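Long-range contacts in UPF0130 protein PH1069 (Pyrococcus horikoshii, PDB 2IT2), which probably methylates the N-4 position of a demethylwyosine derivative in tRNA(Phe), using S-adenosyl-L-methionine as methyl donor: residues M61-F66 with W100-S105; S55-V60 with A72-K77. One frame throughout, in Å; residues are numbered along the deposited sequence.

How the contacts relate
Contacts 1 and 2 lie side by side in one antiparallel sheet, with centres about 8 Å apart. Both use strand 48-63. Segments 55-60 and 61-66 are consecutive; the strand ends at Met63 and 64-66 is loop. Strand 73-78 comes next and forms a hairpin with it in contact 2. Strand 98-112 comes last and pairs with it in contact 1. The segments alternate along the chain. Ser59 N lies 2.8 Å from Leu102 O, a probable hydrogen bond, so the contacts meet at Ser59. They also meet where Glu62 pairs with Lys73 and Met61 packs on Ala72. Together they join three strands of this TYW3-family protein, with 48-63 in the middle. Contact 1 also reaches the second subunit.

Contact 1 (M61-F66 with W100-S105); sequences MEMPHF and WFLVRS
Met61 and Trp100 form an antiparallel hydrogen-bonded pair where strand 48-63 meets strand 98-112 in the sheet. Met61 N donates to Trp100 O at 3.0 Å, and Trp100 N returns a straighter bond to Met61 O at 2.8 Å. Both side chains leave on the same face of the sheet. The selenomethionine Met61 bends at its last two torsions, and its CG lies 3.7 Å from Leu102 CD1.

Met63, also a selenomethionine, and Phe66 lie over one and the same face of the Trp100 indole. Met63 brings its methyl over the five-membered ring. CE sits 3.7 Å from the centroid of that ring, 29° off the normal, in a CH-pi contact. The selenium is farther away and oblique, as in a Met-aromatic contact. Phe66 lies over the six-membered ring. Its CG is anti to the backbone N (chi1 -177°), which swings the ring back toward the strand. The two ring planes are oblique, at 44°. Leu102 CD2 lies near the plane of the Phe66 ring, at its edge, 4.3 Å from CE1.

The polar ends have partners mostly outside the two segments. Trp100 NE1 hydrogen-bonds Gln98 OE1, and Arg104 forms a salt bridge with Asp154. Trp100 also packs on Ile176 of the second subunit. On the indole face, Phe66 CD1 sits over the ring centre, 3.6 Å from Trp100 CE2.

Contact 2 (S55-V60 with A72-K77); sequences SGRISV and AKWLGK
Val60 faces both Leu75 and Gly76 in a classic beta bulge of the hairpin between strands 48-63 and 73-78. This is the tight part of the contact. Val60 O accepts two backbone bonds, from Leu75 N at 2.8 Å and from Gly76 N at 3.0 Å. The Leu75 bond is the more bent, with an N-H...O angle of 137°. Val60 N completes the pair by donating to Gly76 O at 2.9 Å. Next to it, Ser59 and Lys77 form a non-hydrogen-bonded pair, and Ser59 CA makes a CA-H...O contact of 3.3 Å with Gly76 O. The closeness lies in the backbone. The side chains touch only lightly, with Val60 CG1 4.3 Å from Leu75 CB. Both side chains also touch Leu99 of strand 98-112.

The face carrying Ser59 and Lys77 is looser. The chain turns a corner at Leu75, and the end of Trp74 comes near Ser59. The Trp74 CG is anti to the carbonyl carbon (chi1 -82°), and the indole edge comes up to Ser59, with CD1 3.6 Å from Ser59 CB. Arg57 approaches the same indole only distantly, with its NE 4.4 Å from Trp74 NE1. Lys77 starts on this face, but the end of its chain leads away, and the residue is exposed.

The hold is thus mainly backbone to backbone. One carbonyl serving two N-H groups absorbs the extra residue of the bulge while the hairpin stays paired.

Contact 1 (M61-F66 with W100-S105)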
loop_
_atom_site.group_PDB
_atom_site.type_symbol
_atom_site.label_atom_id
_atom_site.label_comp_id
_atom_site.label_asym_id
_atom_site.label_seq_id
_atom_site.Cartn_x
_atom_site.Cartn_y
_atom_site.Cartn_z
HETATM N N MSE B 61 -4.644 -6.910 17.451
HETATM C CA MSE B 61 -5.939 -6.261 17.501
HETATM C C MSE B 61 -7.075 -7.145 17.026
HETATM O O MSE B 61 -6.868 -8.099 16.277
HETATM C CB MSE B 61 -5.890 -4.964 16.683
HETATM C CG MSE B 61 -5.432 -5.126 15.244
HETATM SE SE MSE B 61 -6.848 -5.660 14.053
HETATM C CE MSE B 61 -7.375 -3.952 13.339
ATOM N N GLU B 62 -8.277 -6.842 17.501
ATOM C CA GLU B 62 -9.446 -7.604 17.101
ATOM C C GLU B 62 -10.411 -6.739 16.308
ATOM O O GLU B 62 -10.645 -5.577 16.637
ATOM C CB GLU B 62 -10.163 -8.211 18.314
ATOM C CG GLU B 62 -10.493 -7.256 19.438
ATOM C CD GLU B 62 -11.255 -7.937 20.571
ATOM O OE1 GLU B 62 -10.838 -9.035 21.011
ATOM O OE2 GLU B 62 -12.271 -7.373 21.027
HETATM N N MSE B 63 -10.954 -7.314 15.244
HETATM C CA MSE B 63 -11.895 -6.609 14.386
HETATM C C MSE B 63 -12.901 -7.609 13.831
HETATM O O MSE B 63 -12.612 -8.799 13.746
HETATM C CB MSE B 63 -11.143 -5.905 13.251
HETATM C CG MSE B 63 -10.306 -6.814 12.357
HETATM SE SE MSE B 63 -9.229 -5.806 11.101
HETATM C CE MSE B 63 -7.667 -6.930 11.043
ATOM N N PRO B 64 -14.098 -7.138 13.447
ATOM C CA PRO B 64 -15.130 -8.029 12.904
ATOM C C PRO B 64 -14.662 -8.836 11.701
ATOM O O PRO B 64 -14.856 -10.052 11.639
ATOM C CB PRO B 64 -16.265 -7.068 12.562
ATOM C CG PRO B 64 -15.542 -5.802 12.217
ATOM C CD PRO B 64 -14.496 -5.727 13.305
ATOM N N HIS B 65 -14.047 -8.146 10.746
ATOM C CA HIS B 65 -13.525 -8.769 9.539
ATOM C C HIS B 65 -12.238 -8.067 9.124
ATOM O O HIS B 65 -12.075 -6.869 9.348
ATOM C CB HIS B 65 -14.553 -8.688 8.410
ATOM C CG HIS B 65 -15.856 -9.351 8.738
ATOM N ND1 HIS B 65 -16.730 -8.847 9.667
ATOM C CD2 HIS B 65 -16.408 -10.497 8.272
ATOM C CE1 HIS B 65 -17.778 -9.652 9.765
ATOM N NE2 HIS B 65 -17.605 -10.658 8.932
ATOM N N PHE B 66 -11.326 -8.818 8.522
ATOM C CA PHE B 66 -10.052 -8.261 8.095
ATOM C C PHE B 66 -10.244 -7.052 7.186
ATOM O O PHE B 66 -11.106 -7.060 6.312
ATOM C CB PHE B 66 -9.240 -9.329 7.363
ATOM C CG PHE B 66 -7.873 -8.868 6.945
ATOM C CD1 PHE B 66 -6.860 -8.692 7.882
ATOM C CD2 PHE B 66 -7.605 -8.594 5.611
ATOM C CE1 PHE B 66 -5.597 -8.245 7.492
ATOM C CE2 PHE B 66 -6.354 -8.150 5.215
ATOM C CZ PHE B 66 -5.348 -7.974 6.153
ATOM N N TRP B 100 -5.988 -10.519 15.142
ATOM C CA TRP B 100 -4.900 -10.431 14.171
ATOM C C TRP B 100 -3.589 -9.903 14.733
ATOM O O TRP B 100 -3.578 -9.062 15.642
ATOM C CB TRP B 100 -5.296 -9.510 13.005
ATOM C CG TRP B 100 -6.341 -10.073 12.081
ATOM C CD1 TRP B 100 -7.702 -10.006 12.235
ATOM C CD2 TRP B 100 -6.107 -10.840 10.894
ATOM N NE1 TRP B 100 -8.325 -10.689 11.216
ATOM C CE2 TRP B 100 -7.374 -11.214 10.383
ATOM C CE3 TRP B 100 -4.952 -11.253 10.218
ATOM C CZ2 TRP B 100 -7.514 -11.979 9.218
ATOM C CZ3 TRP B 100 -5.092 -12.013 9.058
ATOM C CH2 TRP B 100 -6.368 -12.372 8.575
ATOM N N PHE B 101 -2.490 -10.418 14.198
ATOM C CA PHE B 101 -1.173 -9.926 14.561
ATOM C C PHE B 101 -0.792 -9.164 13.288
ATOM O O PHE B 101 -0.721 -9.752 12.202
ATOM C CB PHE B 101 -0.204 -11.085 14.830
ATOM C CG PHE B 101 1.190 -10.636 15.199
ATOM C CD1 PHE B 101 2.096 -10.256 14.209
ATOM C CD2 PHE B 101 1.584 -10.574 16.533
ATOM C CE1 PHE B 101 3.370 -9.815 14.540
ATOM C CE2 PHE B 101 2.860 -10.130 16.879
ATOM C CZ PHE B 101 3.755 -9.754 15.882
ATOM N N LEU B 102 -0.565 -7.861 13.409
ATOM C CA LEU B 102 -0.249 -7.040 12.245
ATOM C C LEU B 102 1.087 -6.315 12.349
ATOM O O LEU B 102 1.513 -5.912 13.437
ATOM C CB LEU B 102 -1.339 -5.969 12.030
ATOM C CG LEU B 102 -2.810 -6.413 12.023
ATOM C CD1 LEU B 102 -3.729 -5.196 11.956
ATOM C CD2 LEU B 102 -3.065 -7.342 10.851
ATOM N N VAL B 103 1.748 -6.183 11.206
ATOM C CA VAL B 103 2.980 -5.410 11.111
ATOM C C VAL B 103 2.732 -4.419 9.972
ATOM O O VAL B 103 2.339 -4.820 8.871
ATOM C CB VAL B 103 4.212 -6.267 10.774
ATOM C CG1 VAL B 103 5.424 -5.365 10.592
ATOM C CG2 VAL B 103 4.483 -7.236 11.893
ATOM N N ARG B 104 2.943 -3.132 10.245
ATOM C CA ARG B 104 2.736 -2.080 9.247
ATOM C C ARG B 104 3.934 -1.149 9.134
ATOM O O ARG B 104 4.569 -0.805 10.130
ATOM C CB ARG B 104 1.491 -1.255 9.583
ATOM C CG ARG B 104 0.201 -2.041 9.485
ATOM C CD ARG B 104 -0.105 -2.410 8.041
ATOM N NE ARG B 104 -1.390 -3.091 7.903
ATOM C CZ ARG B 104 -1.565 -4.400 8.050
ATOM N NH1 ARG B 104 -0.532 -5.176 8.337
ATOM N NH2 ARG B 104 -2.777 -4.930 7.915
ATOM N N SER B 105 4.207 -0.734 7.902
ATOM C CA SER B 105 5.326 0.157 7.586
ATOM C C SER B 105 5.141 1.574 8.099
ATOM O O SER B 105 4.014 2.016 8.334
ATOM C CB SER B 105 5.516 0.218 6.064
ATOM O OG SER B 105 6.228 1.392 5.682
#

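Contact 2 (S55-V60 with A72-K77)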
loop_
_atom_site.group_PDB
_atom_site.type_symbol
_atom_site.label_atom_id
_atom_site.label_comp_id
_atom_site.label_asym_id
_atom_site.label_seq_id
_atom_site.Cartn_x
_atom_site.Cartn_y
_atom_site.Cartn_z
ATOM N N SER B 55 6.320 5.899 12.752
ATOM C CA SER B 55 7.538 5.098 12.514
ATOM C C SER B 55 7.438 3.578 12.387
ATOM O O SER B 55 8.454 2.884 12.496
ATOM C CB SER B 55 8.581 5.401 13.598
ATOM O OG SER B 55 8.145 4.938 14.869
ATOM N N GLY B 56 6.237 3.063 12.150
ATOM C CA GLY B 56 6.061 1.625 12.007
ATOM C C GLY B 56 5.364 1.039 13.215
ATOM O O GLY B 56 5.519 1.541 14.319
ATOM N N ARG B 57 4.598 -0.030 13.031
ATOM C CA ARG B 57 3.914 -0.591 14.183
ATOM C C ARG B 57 3.620 -2.077 14.134
ATOM O O ARG B 57 3.383 -2.648 13.070
ATOM C CB ARG B 57 2.598 0.153 14.409
ATOM C CG ARG B 57 1.530 -0.142 13.375
ATOM C CD ARG B 57 0.172 0.391 13.834
ATOM N NE ARG B 57 -0.933 -0.033 12.976
ATOM C CZ ARG B 57 -1.075 0.317 11.702
ATOM N NH1 ARG B 57 -0.180 1.102 11.117
ATOM N NH2 ARG B 57 -2.119 -0.122 11.009
ATOM N N ILE B 58 3.659 -2.694 15.310
ATOM C CA ILE B 58 3.320 -4.104 15.466
ATOM C C ILE B 58 2.080 -4.021 16.332
ATOM O O ILE B 58 2.030 -3.245 17.290
ATOM C CB ILE B 58 4.425 -4.911 16.195
ATOM C CG1 ILE B 58 5.693 -4.938 15.334
ATOM C CG2 ILE B 58 3.931 -6.345 16.478
ATOM C CD1 ILE B 58 6.914 -5.474 16.039
ATOM N N SER B 59 1.065 -4.796 15.993
ATOM C CA SER B 59 -0.156 -4.728 16.759
ATOM C C SER B 59 -0.846 -6.063 16.917
ATOM O O SER B 59 -0.692 -6.956 16.096
ATOM C CB SER B 59 -1.131 -3.770 16.073
ATOM O OG SER B 59 -0.504 -2.563 15.663
ATOM N N VAL B 60 -1.585 -6.193 18.008
ATOM C CA VAL B 60 -2.406 -7.364 18.238
ATOM C C VAL B 60 -3.750 -6.685 18.401
ATOM O O VAL B 60 -3.966 -5.936 19.358
ATOM C CB VAL B 60 -2.054 -8.111 19.524
ATOM C CG1 VAL B 60 -3.151 -9.116 19.823
ATOM C CG2 VAL B 60 -0.726 -8.833 19.358
ATOM N N ALA B 72 -12.241 -1.642 14.902
ATOM C CA ALA B 72 -11.148 -2.439 15.448
ATOM C C ALA B 72 -10.777 -2.002 16.859
ATOM O O ALA B 72 -10.998 -0.855 17.250
ATOM C CB ALA B 72 -9.934 -2.338 14.545
ATOM N N LYS B 73 -10.207 -2.929 17.623
ATOM C CA LYS B 73 -9.792 -2.652 18.990
ATOM C C LYS B 73 -8.383 -3.182 19.215
ATOM O O LYS B 73 -8.141 -4.388 19.110
ATOM C CB LYS B 73 -10.750 -3.315 19.981
ATOM C CG LYS B 73 -10.352 -3.129 21.438
ATOM C CD LYS B 73 -11.251 -3.926 22.363
ATOM C CE LYS B 73 -10.779 -3.830 23.807
ATOM N NZ LYS B 73 -10.866 -2.446 24.356
ATOM N N TRP B 74 -7.454 -2.283 19.523
ATOM C CA TRP B 74 -6.078 -2.690 19.772
ATOM C C TRP B 74 -5.889 -3.234 21.193
ATOM O O TRP B 74 -6.118 -2.559 22.189
ATOM C CB TRP B 74 -5.186 -1.464 19.561
ATOM C CG TRP B 74 -4.896 -1.276 18.120
ATOM C CD1 TRP B 74 -3.737 -1.702 17.435
ATOM C CD2 TRP B 74 -5.711 -0.564 17.149
ATOM N NE1 TRP B 74 -3.741 -1.334 16.127
ATOM C CE2 TRP B 74 -5.007 -0.588 15.919
ATOM C CE3 TRP B 74 -6.943 0.084 17.214
ATOM C CZ2 TRP B 74 -5.548 0.019 14.796
ATOM C CZ3 TRP B 74 -7.486 0.690 16.089
ATOM C CH2 TRP B 74 -6.780 0.661 14.874
ATOM N N LEU B 75 -5.499 -4.520 21.262
ATOM C CA LEU B 75 -5.175 -5.107 22.558
ATOM C C LEU B 75 -3.719 -4.826 22.927
ATOM O O LEU B 75 -3.326 -4.769 24.084
ATOM C CB LEU B 75 -5.399 -6.615 22.463
ATOM C CG LEU B 75 -6.808 -6.953 21.977
ATOM C CD1 LEU B 75 -7.058 -8.460 21.901
ATOM C CD2 LEU B 75 -7.892 -6.379 22.888
ATOM N N GLY B 76 -2.902 -4.693 21.869
ATOM C CA GLY B 76 -1.506 -4.344 22.060
ATOM C C GLY B 76 -0.987 -3.553 20.860
ATOM O O GLY B 76 -1.316 -3.833 19.714
ATOM N N LYS B 77 -0.206 -2.501 21.089
ATOM C CA LYS B 77 0.283 -1.660 19.996
ATOM C C LYS B 77 1.691 -1.187 20.339
ATOM O O LYS B 77 1.906 -0.535 21.359
ATOM C CB LYS B 77 -0.665 -0.465 19.788
ATOM C CG LYS B 77 -0.342 0.429 18.587
ATOM C CD LYS B 77 -1.496 1.390 18.268
ATOM C CE LYS B 77 -1.827 2.314 19.431
ATOM N NZ LYS B 77 -2.997 3.191 19.124
#